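Local coordinates for protein toluene, o-xylene monooxygenase oxygenase subunit (Pseudomonas stutzeri, PDB 2INC) that forms part of the oxygenase component of toluene/o-xylene monooxygenase, which probably hydroxylates aromatic rings at a diiron centre held by a partner chain, at residues Gln91-Phe94 and Asp95-Asp99; Gln104-Arg108 and Glu109-Thr113; Gln137-Ala141 and Ser142-Asn146; Pro221-Glu224 and Glu225-Gln229; Asp240-Leu243 and Gly244-Gln248. All blocks are in the same frame, centred on the assembly; numbering follows the deposited sequence.

Interaction 1 of 5, residues Gln91-Phe94 and Asp95-Asp99; sequences QGLF and DQLND
L93 and L97, one helical turn apart, lie side by side and point the same way. CD2 of L93 comes alongside CD1 of L97 at 4.0 Å, while CB of L97 sits 3.2 Å from O of L93, so the second leucine leans on the carbonyl of the first. In both, CG stands anti to the carbonyl carbon (chi1 -80° in L93, -77° in L97), which sets the two branched ends in the same direction. This is the i to i+4 pattern of an α-helix, here helix 76-99 of a helical bundle related to the ferritin fold, and leucine suits the row because its branched ends also meet apolar side chains of helix 241-268: L93 packs on L245 and L97 on L242. F94 turns its ring to another side of the helix, where it meets the ring of Y164 nearly in parallel.

Backbone bonds hold the turns in step. The one from Q96 N to G92 O is 2.7 Å, and CG of Q96 passes 3.4 Å from that same oxygen. The backbone O of Q96 accepts from Q248 NE2 of the second subunit. D95 swings its carboxylate off the helix, CG anti to the backbone N, and OD1 accepts from the backbone of another protein's chain.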
loop_
_atom_site.group_PDB
_atom_site.type_symbol
_atom_site.label_atom_id
_atom_site.label_comp_id
_atom_site.label_asym_id
_atom_site.label_seq_id
_atom_site.Cartn_x
_atom_site.Cartn_y
_atom_site.Cartn_z
ATOM N N GLN B 91 -21.362 10.176 -3.681
ATOM C CA GLN B 91 -21.117 11.188 -2.670
ATOM C C GLN B 91 -20.751 12.526 -3.342
ATOM O O GLN B 91 -21.141 13.573 -2.850
ATOM C CB GLN B 91 -20.139 10.726 -1.558
ATOM C CG GLN B 91 -20.468 9.270 -0.985
ATOM C CD GLN B 91 -21.750 9.133 -0.070
ATOM O OE1 GLN B 91 -21.970 9.926 0.853
ATOM N NE2 GLN B 91 -22.578 8.108 -0.335
ATOM N N GLY B 92 -20.114 12.484 -4.515
ATOM C CA GLY B 92 -19.925 13.691 -5.253
ATOM C C GLY B 92 -21.243 14.320 -5.656
ATOM O O GLY B 92 -21.398 15.535 -5.519
ATOM N N LEU B 93 -22.166 13.516 -6.209
ATOM C CA LEU B 93 -23.511 14.001 -6.559
ATOM C C LEU B 93 -24.168 14.649 -5.398
ATOM O O LEU B 93 -24.700 15.746 -5.532
ATOM C CB LEU B 93 -24.456 12.898 -6.996
ATOM C CG LEU B 93 -24.258 12.479 -8.444
ATOM C CD1 LEU B 93 -25.154 11.257 -8.808
ATOM C CD2 LEU B 93 -24.522 13.704 -9.359
ATOM N N PHE B 94 -24.175 13.971 -4.261
ATOM C CA PHE B 94 -24.783 14.558 -3.059
ATOM C C PHE B 94 -24.123 15.896 -2.736
ATOM O O PHE B 94 -24.800 16.873 -2.389
ATOM C CB PHE B 94 -24.621 13.632 -1.867
ATOM C CG PHE B 94 -25.475 12.356 -1.938
ATOM C CD1 PHE B 94 -25.361 11.396 -0.927
ATOM C CD2 PHE B 94 -26.359 12.130 -2.991
ATOM C CE1 PHE B 94 -26.103 10.251 -0.949
ATOM C CE2 PHE B 94 -27.130 10.936 -3.033
ATOM C CZ PHE B 94 -27.005 10.023 -1.987
ATOM N N ASP B 95 -22.788 15.931 -2.801
ATOM C CA ASP B 95 -22.067 17.125 -2.356
ATOM C C ASP B 95 -22.347 18.237 -3.338
ATOM O O ASP B 95 -22.660 19.330 -2.967
ATOM C CB ASP B 95 -20.584 16.809 -2.297
ATOM C CG ASP B 95 -19.714 17.955 -1.820
ATOM O OD1 ASP B 95 -20.150 18.799 -0.991
ATOM O OD2 ASP B 95 -18.501 17.904 -2.178
ATOM N N GLN B 96 -22.204 17.953 -4.627
ATOM C CA GLN B 96 -22.255 19.018 -5.616
ATOM C C GLN B 96 -23.691 19.515 -5.894
ATOM O O GLN B 96 -23.905 20.708 -6.146
ATOM C CB GLN B 96 -21.392 18.578 -6.835
ATOM C CG GLN B 96 -19.912 18.534 -6.273
ATOM C CD GLN B 96 -18.816 18.539 -7.300
ATOM O OE1 GLN B 96 -18.867 19.306 -8.237
ATOM N NE2 GLN B 96 -17.753 17.698 -7.077
ATOM N N LEU B 97 -24.692 18.644 -5.721
ATOM C CA LEU B 97 -26.075 19.051 -5.961
ATOM C C LEU B 97 -26.591 19.863 -4.755
ATOM O O LEU B 97 -27.354 20.814 -4.942
ATOM C CB LEU B 97 -26.967 17.845 -6.355
ATOM C CG LEU B 97 -26.759 17.413 -7.824
ATOM C CD1 LEU B 97 -27.491 16.108 -8.144
ATOM C CD2 LEU B 97 -27.241 18.493 -8.771
ATOM N N ASN B 98 -26.118 19.559 -3.548
ATOM C CA ASN B 98 -26.443 20.359 -2.391
ATOM C C ASN B 98 -25.868 21.761 -2.597
ATOM O O ASN B 98 -26.499 22.790 -2.261
ATOM C CB ASN B 98 -25.818 19.743 -1.162
ATOM C CG ASN B 98 -25.914 20.616 0.012
ATOM O OD1 ASN B 98 -26.913 20.612 0.745
ATOM N ND2 ASN B 98 -24.922 21.397 0.211
ATOM N N ASP B 99 -24.680 21.801 -3.189
ATOM C CA ASP B 99 -23.989 23.081 -3.404
ATOM C C ASP B 99 -24.641 24.308 -4.065
ATOM O O ASP B 99 -24.894 25.267 -3.365
ATOM C CB ASP B 99 -22.584 22.896 -4.003
ATOM C CG ASP B 99 -21.493 22.672 -2.952
ATOM O OD1 ASP B 99 -20.441 22.167 -3.385
ATOM O OD2 ASP B 99 -21.630 22.990 -1.724
#

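Interaction 2 of 5, residues Gln104-Arg108 and Glu109-Thr113; sequences QMLTR and EWVET
T107 is the N-cap of helix 108-117, and its hydroxyl meets W110: OG1 accepts from W110 N at 3.1 Å with an N-H...O angle of 163°. Its chi1 of 64° puts OG1 between the backbone N and the carbonyl carbon, where it can reach the first turn and satisfy an amide that has no earlier helical carbonyl to use. Threonine suits the place, its short oxygen needing no flexible arm. The main-chain O of T107 accepts from V111 N at 3.0 Å, starting the regular pattern.

L106, just ahead of the cap, covers the apolar side of the turn. Its CD2 approaches CD1 of W110 obliquely at 4.0 Å, and its CB lies 4.1 Å from CG2 of V111. The indole NE1, turned inward, donates to D240, which fixes the ring at its polar end.

On the exposed side R108 bends at its second torsion, bringing the edge of its guanidinium toward E112. NE of R108 forms a salt bridge with OE1 of E112, its hydrogen bond weak at 3.4 Å and the carboxylate turned 76° against the guanidinium; NH1 of R108 gives the guanidinium a second carboxylate, in a salt bridge with D175. Farther along, O of E109 is gripped from opposite faces of its plane, by T113 N at 3.0 Å and by T113 OG1 at 2.9 Å.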
loop_
_atom_site.group_PDB
_atom_site.type_symbol
_atom_site.label_atom_id
_atom_site.label_comp_id
_atom_site.label_asym_id
_atom_site.label_seq_id
_atom_site.Cartn_x
_atom_site.Cartn_y
_atom_site.Cartn_z
ATOM N N GLN B 104 -33.944 22.691 -2.952
ATOM C CA GLN B 104 -34.708 23.966 -2.910
ATOM C C GLN B 104 -35.489 24.227 -4.184
ATOM O O GLN B 104 -36.462 24.962 -4.159
ATOM C CB GLN B 104 -33.753 25.154 -2.616
ATOM C CG GLN B 104 -33.189 25.216 -1.152
ATOM C CD GLN B 104 -32.103 24.131 -0.776
ATOM O OE1 GLN B 104 -31.885 23.845 0.422
ATOM N NE2 GLN B 104 -31.427 23.543 -1.794
ATOM N N MET B 105 -35.084 23.632 -5.302
ATOM C CA MET B 105 -35.763 23.849 -6.583
ATOM C C MET B 105 -36.875 22.838 -6.894
ATOM O O MET B 105 -37.584 22.970 -7.882
ATOM C CB MET B 105 -34.746 23.785 -7.739
ATOM C CG MET B 105 -33.503 24.648 -7.556
ATOM S SD MET B 105 -34.028 26.363 -7.493
ATOM C CE MET B 105 -34.965 26.534 -9.032
ATOM N N LEU B 106 -37.007 21.776 -6.096
ATOM C CA LEU B 106 -38.078 20.785 -6.342
ATOM C C LEU B 106 -39.430 21.410 -6.012
ATOM O O LEU B 106 -39.513 22.264 -5.105
ATOM C CB LEU B 106 -37.878 19.561 -5.422
ATOM C CG LEU B 106 -36.507 18.863 -5.377
ATOM C CD1 LEU B 106 -36.410 17.838 -4.197
ATOM C CD2 LEU B 106 -36.229 18.222 -6.740
ATOM N N THR B 107 -40.491 20.978 -6.696
ATOM C CA THR B 107 -41.834 21.541 -6.405
ATOM C C THR B 107 -42.446 20.982 -5.116
ATOM O O THR B 107 -42.056 19.905 -4.646
ATOM C CB THR B 107 -42.835 21.240 -7.497
ATOM O OG1 THR B 107 -43.034 19.817 -7.583
ATOM C CG2 THR B 107 -42.356 21.769 -8.856
ATOM N N ARG B 108 -43.439 21.673 -4.560
ATOM C CA ARG B 108 -44.064 21.180 -3.326
ATOM C C ARG B 108 -44.687 19.799 -3.567
ATOM O O ARG B 108 -44.615 18.902 -2.692
ATOM C CB ARG B 108 -45.160 22.156 -2.846
ATOM C CG ARG B 108 -45.834 21.716 -1.534
ATOM C CD ARG B 108 -44.775 21.457 -0.404
ATOM N NE ARG B 108 -45.330 20.792 0.783
ATOM C CZ ARG B 108 -44.828 20.877 2.014
ATOM N NH1 ARG B 108 -43.734 21.605 2.275
ATOM N NH2 ARG B 108 -45.434 20.231 3.006
ATOM N N GLU B 109 -45.302 19.632 -4.747
ATOM C CA GLU B 109 -45.983 18.401 -5.097
ATOM C C GLU B 109 -44.992 17.216 -5.184
ATOM O O GLU B 109 -45.283 16.104 -4.710
ATOM C CB GLU B 109 -46.723 18.557 -6.423
ATOM C CG GLU B 109 -47.932 19.555 -6.366
ATOM C CD GLU B 109 -47.565 21.086 -6.553
ATOM O OE1 GLU B 109 -48.531 21.915 -6.528
ATOM O OE2 GLU B 109 -46.364 21.469 -6.703
ATOM N N TRP B 110 -43.841 17.447 -5.805
ATOM C CA TRP B 110 -42.800 16.395 -5.847
ATOM C C TRP B 110 -42.268 16.079 -4.436
ATOM O O TRP B 110 -42.109 14.916 -4.032
ATOM C CB TRP B 110 -41.640 16.803 -6.763
ATOM C CG TRP B 110 -40.597 15.733 -6.788
ATOM C CD1 TRP B 110 -39.332 15.786 -6.304
ATOM C CD2 TRP B 110 -40.760 14.443 -7.351
ATOM N NE1 TRP B 110 -38.684 14.575 -6.514
ATOM C CE2 TRP B 110 -39.548 13.740 -7.167
ATOM C CE3 TRP B 110 -41.819 13.804 -8.001
ATOM C CZ2 TRP B 110 -39.383 12.415 -7.602
ATOM C CZ3 TRP B 110 -41.644 12.480 -8.433
ATOM C CH2 TRP B 110 -40.446 11.809 -8.225
ATOM N N VAL B 111 -42.006 17.106 -3.660
ATOM C CA VAL B 111 -41.584 16.886 -2.293
ATOM C C VAL B 111 -42.565 15.951 -1.552
ATOM O O VAL B 111 -42.168 15.016 -0.845
ATOM C CB VAL B 111 -41.378 18.212 -1.553
ATOM C CG1 VAL B 111 -41.261 18.007 -0.027
ATOM C CG2 VAL B 111 -40.104 18.914 -2.064
ATOM N N GLU B 112 -43.854 16.181 -1.711
ATOM C CA GLU B 112 -44.821 15.253 -1.131
ATOM C C GLU B 112 -44.767 13.843 -1.721
ATOM O O GLU B 112 -44.976 12.875 -0.996
ATOM C CB GLU B 112 -46.224 15.850 -1.226
ATOM C CG GLU B 112 -46.348 16.961 -0.169
ATOM C CD GLU B 112 -47.650 17.740 -0.260
ATOM O OE1 GLU B 112 -47.897 18.517 0.693
ATOM O OE2 GLU B 112 -48.413 17.561 -1.262
ATOM N N THR B 113 -44.512 13.713 -3.019
ATOM C CA THR B 113 -44.316 12.401 -3.622
ATOM C C THR B 113 -43.087 11.668 -3.035
ATOM O O THR B 113 -43.142 10.476 -2.802
ATOM C CB THR B 113 -44.100 12.585 -5.097
ATOM O OG1 THR B 113 -45.228 13.309 -5.565
ATOM C CG2 THR B 113 -43.960 11.268 -5.869
#

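Interaction 3 of 5, residues Gln137-Ala141 and Ser142-Asn146; sequences QIAPA and STITN
I144 settles on the short link A139-P140-A141 between helix 121-138 and helix 142-172, a helix-to-helix corner. Its two branches divide the work. CG2, anti to the backbone N, rests 3.6 Å from CB of A139, while the CG1 arm carries CD1 across to CB of A141 at 3.9 Å and to CD of P140 at 4.0 Å. Alanines suit the corner because their single methyl groups leave a β-branched residue room to come close. With an alanine in place of I144, the methyls of A139 and A141 and the proline ring would probably lose the surface they pack on, leaving a gap inside the corner.

The backbone puts I144 there. A141 is the N-cap, and its O accepts from T145 N at 2.9 Å in a nearly straight bond (172°), with a weaker one from I144 N.

Beyond this shell, hydroxyls anchor the new helix to its surroundings. S142 OG bonds to both S25 O and L28 N, and T143 OG1 bonds to F68 O. W65 and W208 pack on P140. T145 OG1 is hydrogen-bonded to H136 O in the preceding helix and passes 3.6 Å from CB of A139.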
loop_
_atom_site.group_PDB
_atom_site.type_symbol
_atom_site.label_atom_id
_atom_site.label_comp_id
_atom_site.label_asym_id
_atom_site.label_seq_id
_atom_site.Cartn_x
_atom_site.Cartn_y
_atom_site.Cartn_z
ATOM N N GLN B 137 -26.339 -17.288 4.996
ATOM C CA GLN B 137 -26.019 -18.206 6.076
ATOM C C GLN B 137 -26.589 -19.631 5.837
ATOM O O GLN B 137 -26.192 -20.585 6.514
ATOM C CB GLN B 137 -26.472 -17.609 7.419
ATOM C CG GLN B 137 -27.948 -17.504 7.593
ATOM C CD GLN B 137 -28.317 -16.484 8.673
ATOM O OE1 GLN B 137 -28.380 -15.251 8.444
ATOM N NE2 GLN B 137 -28.568 -16.968 9.808
ATOM N N ILE B 138 -27.484 -19.799 4.868
ATOM C CA ILE B 138 -28.065 -21.145 4.603
ATOM C C ILE B 138 -27.653 -21.703 3.214
ATOM O O ILE B 138 -27.929 -22.877 2.924
ATOM C CB ILE B 138 -29.606 -21.048 4.758
ATOM C CG1 ILE B 138 -30.331 -22.391 4.993
ATOM C CG2 ILE B 138 -30.211 -20.264 3.581
ATOM C CD1 ILE B 138 -29.923 -23.164 6.288
ATOM N N ALA B 139 -26.995 -20.911 2.379
ATOM C CA ALA B 139 -26.552 -21.451 1.061
ATOM C C ALA B 139 -25.580 -22.629 1.244
ATOM O O ALA B 139 -24.777 -22.638 2.194
ATOM C CB ALA B 139 -25.865 -20.369 0.207
ATOM N N PRO B 140 -25.618 -23.622 0.310
ATOM C CA PRO B 140 -24.722 -24.773 0.443
ATOM C C PRO B 140 -23.270 -24.721 -0.100
ATOM O O PRO B 140 -22.613 -25.768 -0.099
ATOM C CB PRO B 140 -25.484 -25.869 -0.307
ATOM C CG PRO B 140 -26.172 -25.104 -1.420
ATOM C CD PRO B 140 -26.513 -23.759 -0.869
ATOM N N ALA B 141 -22.773 -23.588 -0.584
ATOM C CA ALA B 141 -21.429 -23.463 -1.130
ATOM C C ALA B 141 -20.948 -22.059 -0.793
ATOM O O ALA B 141 -21.717 -21.084 -0.927
ATOM C CB ALA B 141 -21.448 -23.601 -2.587
ATOM N N SER B 142 -19.669 -21.941 -0.441
ATOM C CA SER B 142 -19.064 -20.635 -0.132
ATOM C C SER B 142 -19.116 -19.628 -1.283
ATOM O O SER B 142 -19.221 -18.406 -1.063
ATOM C CB SER B 142 -17.643 -20.824 0.417
ATOM O OG SER B 142 -16.823 -21.495 -0.529
ATOM N N THR B 143 -19.076 -20.091 -2.517
ATOM C CA THR B 143 -19.145 -19.161 -3.640
ATOM C C THR B 143 -20.580 -18.626 -3.827
ATOM O O THR B 143 -20.744 -17.492 -4.267
ATOM C CB THR B 143 -18.700 -19.781 -4.980
ATOM O OG1 THR B 143 -19.352 -21.054 -5.116
ATOM C CG2 THR B 143 -17.170 -19.939 -5.027
ATOM N N ILE B 144 -21.595 -19.402 -3.436
ATOM C CA ILE B 144 -22.981 -18.905 -3.445
ATOM C C ILE B 144 -23.115 -17.931 -2.260
ATOM O O ILE B 144 -23.584 -16.805 -2.438
ATOM C CB ILE B 144 -23.993 -20.028 -3.279
ATOM C CG1 ILE B 144 -23.914 -20.992 -4.455
ATOM C CG2 ILE B 144 -25.432 -19.478 -3.217
ATOM C CD1 ILE B 144 -24.750 -22.291 -4.156
ATOM N N THR B 145 -22.708 -18.355 -1.071
ATOM C CA THR B 145 -22.664 -17.434 0.085
ATOM C C THR B 145 -21.987 -16.062 -0.178
ATOM O O THR B 145 -22.528 -15.015 0.224
ATOM C CB THR B 145 -21.997 -18.098 1.312
ATOM O OG1 THR B 145 -22.872 -19.087 1.816
ATOM C CG2 THR B 145 -21.707 -17.034 2.390
ATOM N N ASN B 146 -20.835 -16.038 -0.852
ATOM C CA ASN B 146 -20.154 -14.776 -1.070
ATOM C C ASN B 146 -20.943 -13.820 -1.969
ATOM O O ASN B 146 -20.945 -12.634 -1.702
ATOM C CB ASN B 146 -18.763 -14.969 -1.624
ATOM C CG ASN B 146 -17.795 -15.551 -0.626
ATOM O OD1 ASN B 146 -16.649 -15.805 -0.979
ATOM N ND2 ASN B 146 -18.250 -15.779 0.622
#

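Interaction 4 of 5, residues Pro221-Glu224 and Glu225-Gln229; sequences PAVE and EALLQ
E224 and the turn after it meet in a π-type widening of helix 208-237, one of the long helices of the ferritin-like bundle. The tight part is the backbone. O of E224 takes two donors, L228 N at 2.9 Å from above the carbonyl plane and Q229 N at 3.0 Å close to the C=O direction, so the i to i+5 bond of the wide turn is the straighter one (166° against 142° at the hydrogen). CB of L228 crowds this oxygen at 3.2 Å. One turn earlier the helix is kinked at P221, whose nitrogen has no hydrogen to give.

The side chains meet more loosely. V223 CG1 stays 4.4 Å from L227 CD2; both lie buried against F195 and L124, where valine and leucine add apolar surface. Q229 is partly exposed, its OE1 bonded to K251. The acidic pair is buried and probably made tolerable by bases: K220 pairs with E224 OE2, K251 with E225 OE2, and R258 bridges to both E224 OE1 and E225 OE2, which stand 5.4 Å apart.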
loop_
_atom_site.group_PDB
_atom_site.type_symbol
_atom_site.label_atom_id
_atom_site.label_comp_id
_atom_site.label_asym_id
_atom_site.label_seq_id
_atom_site.Cartn_x
_atom_site.Cartn_y
_atom_site.Cartn_z
ATOM N N PRO B 221 -36.469 -8.216 -8.409
ATOM C CA PRO B 221 -36.813 -7.523 -9.666
ATOM C C PRO B 221 -38.070 -6.654 -9.582
ATOM O O PRO B 221 -38.084 -5.617 -10.214
ATOM C CB PRO B 221 -36.912 -8.666 -10.699
ATOM C CG PRO B 221 -35.929 -9.733 -10.090
ATOM C CD PRO B 221 -36.345 -9.669 -8.603
ATOM N N ALA B 222 -39.061 -7.022 -8.760
ATOM C CA ALA B 222 -40.235 -6.168 -8.521
ATOM C C ALA B 222 -39.858 -4.885 -7.788
ATOM O O ALA B 222 -40.330 -3.806 -8.145
ATOM C CB ALA B 222 -41.341 -6.897 -7.785
ATOM N N VAL B 223 -39.067 -4.993 -6.717
ATOM C CA VAL B 223 -38.596 -3.791 -5.997
ATOM C C VAL B 223 -37.784 -2.876 -6.921
ATOM O O VAL B 223 -37.958 -1.646 -6.951
ATOM C CB VAL B 223 -37.740 -4.170 -4.769
ATOM C CG1 VAL B 223 -37.138 -2.897 -4.150
ATOM C CG2 VAL B 223 -38.594 -4.888 -3.770
ATOM N N GLU B 224 -36.906 -3.476 -7.721
ATOM C CA GLU B 224 -35.980 -2.675 -8.503
ATOM C C GLU B 224 -36.739 -1.960 -9.602
ATOM O O GLU B 224 -36.449 -0.814 -9.887
ATOM C CB GLU B 224 -34.864 -3.541 -9.070
ATOM C CG GLU B 224 -33.949 -4.078 -7.928
ATOM C CD GLU B 224 -33.290 -5.421 -8.256
ATOM O OE1 GLU B 224 -33.390 -5.914 -9.436
ATOM O OE2 GLU B 224 -32.662 -5.981 -7.320
ATOM N N GLU B 225 -37.712 -2.637 -10.215
ATOM C CA GLU B 225 -38.493 -2.009 -11.297
ATOM C C GLU B 225 -39.435 -0.917 -10.777
ATOM O O GLU B 225 -39.494 0.170 -11.339
ATOM C CB GLU B 225 -39.173 -3.051 -12.202
ATOM C CG GLU B 225 -38.176 -3.928 -13.025
ATOM C CD GLU B 225 -37.054 -3.164 -13.782
ATOM O OE1 GLU B 225 -37.356 -2.180 -14.510
ATOM O OE2 GLU B 225 -35.854 -3.563 -13.679
ATOM N N ALA B 226 -40.088 -1.150 -9.654
ATOM C CA ALA B 226 -40.923 -0.110 -9.076
ATOM C C ALA B 226 -40.136 1.087 -8.543
ATOM O O ALA B 226 -40.380 2.253 -8.919
ATOM C CB ALA B 226 -41.849 -0.711 -7.980
ATOM N N LEU B 227 -39.176 0.806 -7.674
ATOM C CA LEU B 227 -38.526 1.843 -6.896
ATOM C C LEU B 227 -37.324 2.430 -7.579
ATOM O O LEU B 227 -36.983 3.565 -7.331
ATOM C CB LEU B 227 -38.115 1.309 -5.529
ATOM C CG LEU B 227 -39.183 1.395 -4.452
ATOM C CD1 LEU B 227 -40.356 0.406 -4.693
ATOM C CD2 LEU B 227 -38.544 1.105 -3.143
ATOM N N LEU B 228 -36.638 1.695 -8.437
ATOM C CA LEU B 228 -35.476 2.326 -9.047
ATOM C C LEU B 228 -35.886 2.780 -10.436
ATOM O O LEU B 228 -35.801 3.970 -10.751
ATOM C CB LEU B 228 -34.252 1.388 -9.080
ATOM C CG LEU B 228 -33.804 0.783 -7.754
ATOM C CD1 LEU B 228 -32.542 -0.081 -7.959
ATOM C CD2 LEU B 228 -33.574 1.865 -6.702
ATOM N N GLN B 229 -36.383 1.850 -11.232
ATOM C CA GLN B 229 -36.738 2.174 -12.588
ATOM C C GLN B 229 -37.876 3.205 -12.698
ATOM O O GLN B 229 -37.671 4.263 -13.277
ATOM C CB GLN B 229 -37.025 0.921 -13.388
ATOM C CG GLN B 229 -37.065 1.157 -14.885
ATOM C CD GLN B 229 -35.748 1.598 -15.438
ATOM O OE1 GLN B 229 -34.692 1.147 -15.001
ATOM N NE2 GLN B 229 -35.790 2.471 -16.414
#

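Interaction 5 of 5, residues Asp240-Leu243 and Gly244-Gln248; sequences DTLL and GLLAQ
D240, whose main-chain O accepts from G244 N at 3.2 Å, offers its flat carboxylate to the same helix start: L243 N approaches OD1 from above the carboxylate plane, 58° out of it, in a 3.0 Å bond. The other oxygen, OD2, has W110 as its partner. CG lies anti to the backbone N (chi1 -164°), which lets the carboxylate reach over the first turn. Aspartate suits the spot, being short enough to fold back on nearby amides, and its negative charge probably sits well with the partial positive charge of a helix start.

D240 is thus the N-cap of helix 241-268, a long helix of the ferritin-like bundle, and the chain then runs in regular i to i+4 bonds. The one from L246 N to L242 O is 2.7 Å and nearly straight.

Side chains follow the same spacing. T241 and L245 lie side by side, pointing the same way, with OG1 of T241 4.1 Å from CD1 of L245; chi1 of T241 is eclipsed at 122°, and its buried hydroxyl has no partner in the model. L242 and L246 barely touch, CD2 to CD2 at 4.5 Å; L242 also packs on H102 and R165, and L246 on Y118 and H161. At the far end Q248, polar at a subunit boundary, donates from NE2 to Q96 O of the second subunit.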
loop_
_atom_site.group_PDB
_atom_site.type_symbol
_atom_site.label_atom_id
_atom_site.label_comp_id
_atom_site.label_asym_id
_atom_site.label_seq_id
_atom_site.Cartn_x
_atom_site.Cartn_y
_atom_site.Cartn_z
ATOM N N ASP B 240 -36.183 16.133 -10.476
ATOM C CA ASP B 240 -35.334 15.624 -9.395
ATOM C C ASP B 240 -34.142 14.941 -10.031
ATOM O O ASP B 240 -34.144 13.724 -10.214
ATOM C CB ASP B 240 -36.091 14.643 -8.495
ATOM C CG ASP B 240 -35.376 14.396 -7.164
ATOM O OD1 ASP B 240 -34.123 14.505 -7.088
ATOM O OD2 ASP B 240 -36.052 14.108 -6.162
ATOM N N THR B 241 -33.113 15.702 -10.394
ATOM C CA THR B 241 -32.046 15.021 -11.095
ATOM C C THR B 241 -31.253 14.127 -10.139
ATOM O O THR B 241 -30.783 13.088 -10.567
ATOM C CB THR B 241 -31.159 15.946 -12.039
ATOM O OG1 THR B 241 -29.772 15.896 -11.671
ATOM C CG2 THR B 241 -31.694 17.369 -12.112
ATOM N N LEU B 242 -31.150 14.494 -8.857
ATOM C CA LEU B 242 -30.393 13.685 -7.908
ATOM C C LEU B 242 -31.000 12.272 -7.886
ATOM O O LEU B 242 -30.318 11.275 -8.174
ATOM C CB LEU B 242 -30.380 14.353 -6.498
ATOM C CG LEU B 242 -29.321 13.941 -5.479
ATOM C CD1 LEU B 242 -29.213 15.000 -4.443
ATOM C CD2 LEU B 242 -29.807 12.705 -4.806
ATOM N N LEU B 243 -32.299 12.164 -7.606
ATOM C CA LEU B 243 -32.882 10.817 -7.443
ATOM C C LEU B 243 -32.806 10.049 -8.776
ATOM O O LEU B 243 -32.547 8.838 -8.816
ATOM C CB LEU B 243 -34.321 10.915 -6.925
ATOM C CG LEU B 243 -35.002 9.547 -6.670
ATOM C CD1 LEU B 243 -34.141 8.572 -5.868
ATOM C CD2 LEU B 243 -36.320 9.782 -6.044
ATOM N N GLY B 244 -33.002 10.759 -9.881
ATOM C CA GLY B 244 -32.882 10.143 -11.221
ATOM C C GLY B 244 -31.515 9.483 -11.278
ATOM O O GLY B 244 -31.412 8.309 -11.574
ATOM N N LEU B 245 -30.475 10.215 -10.899
ATOM C CA LEU B 245 -29.112 9.636 -10.948
ATOM C C LEU B 245 -28.802 8.584 -9.885
ATOM O O LEU B 245 -28.120 7.610 -10.176
ATOM C CB LEU B 245 -28.062 10.748 -10.903
ATOM C CG LEU B 245 -28.046 11.629 -12.150
ATOM C CD1 LEU B 245 -27.126 12.830 -11.901
ATOM C CD2 LEU B 245 -27.592 10.843 -13.403
ATOM N N LEU B 246 -29.250 8.838 -8.654
ATOM C CA LEU B 246 -29.091 7.918 -7.533
ATOM C C LEU B 246 -29.684 6.538 -7.874
ATOM O O LEU B 246 -29.044 5.494 -7.634
ATOM C CB LEU B 246 -29.801 8.493 -6.294
ATOM C CG LEU B 246 -29.653 7.664 -5.012
ATOM C CD1 LEU B 246 -28.128 7.431 -4.774
ATOM C CD2 LEU B 246 -30.305 8.394 -3.762
ATOM N N ALA B 247 -30.898 6.519 -8.420
ATOM C CA ALA B 247 -31.580 5.277 -8.699
ATOM C C ALA B 247 -30.851 4.515 -9.804
ATOM O O ALA B 247 -30.714 3.277 -9.784
ATOM C CB ALA B 247 -33.084 5.570 -9.079
ATOM N N GLN B 248 -30.362 5.246 -10.795
ATOM C CA GLN B 248 -29.582 4.578 -11.862
ATOM C C GLN B 248 -28.270 3.989 -11.284
ATOM O O GLN B 248 -27.848 2.902 -11.701
ATOM C CB GLN B 248 -29.284 5.589 -12.971
ATOM C CG GLN B 248 -28.484 5.017 -14.136
ATOM C CD GLN B 248 -28.274 6.064 -15.208
ATOM O OE1 GLN B 248 -28.845 7.149 -15.120
ATOM N NE2 GLN B 248 -27.459 5.750 -16.224
#

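How the interactions relate
Interaction 5 joins three of the other four. It packs on interaction 1, F94 CE2 lying 3.7 Å from L242 CD2, and both also face the second subunit, so this side of the bundle borders the dimer contact. Interaction 2 is tied to it by a probable hydrogen bond of 2.7 Å from W110 NE1 to D240 OD2, linking the starts of helices 108-117 and 241-268. Interaction 4 meets it through packing of L228 O on A247 CB at 3.6 Å. Interaction 3 stands apart across the chain's centre, its own centre about 37 Å from that of interaction 1. No metal or ligand takes part in these five contacts; they are structural packing and capping within the bundle.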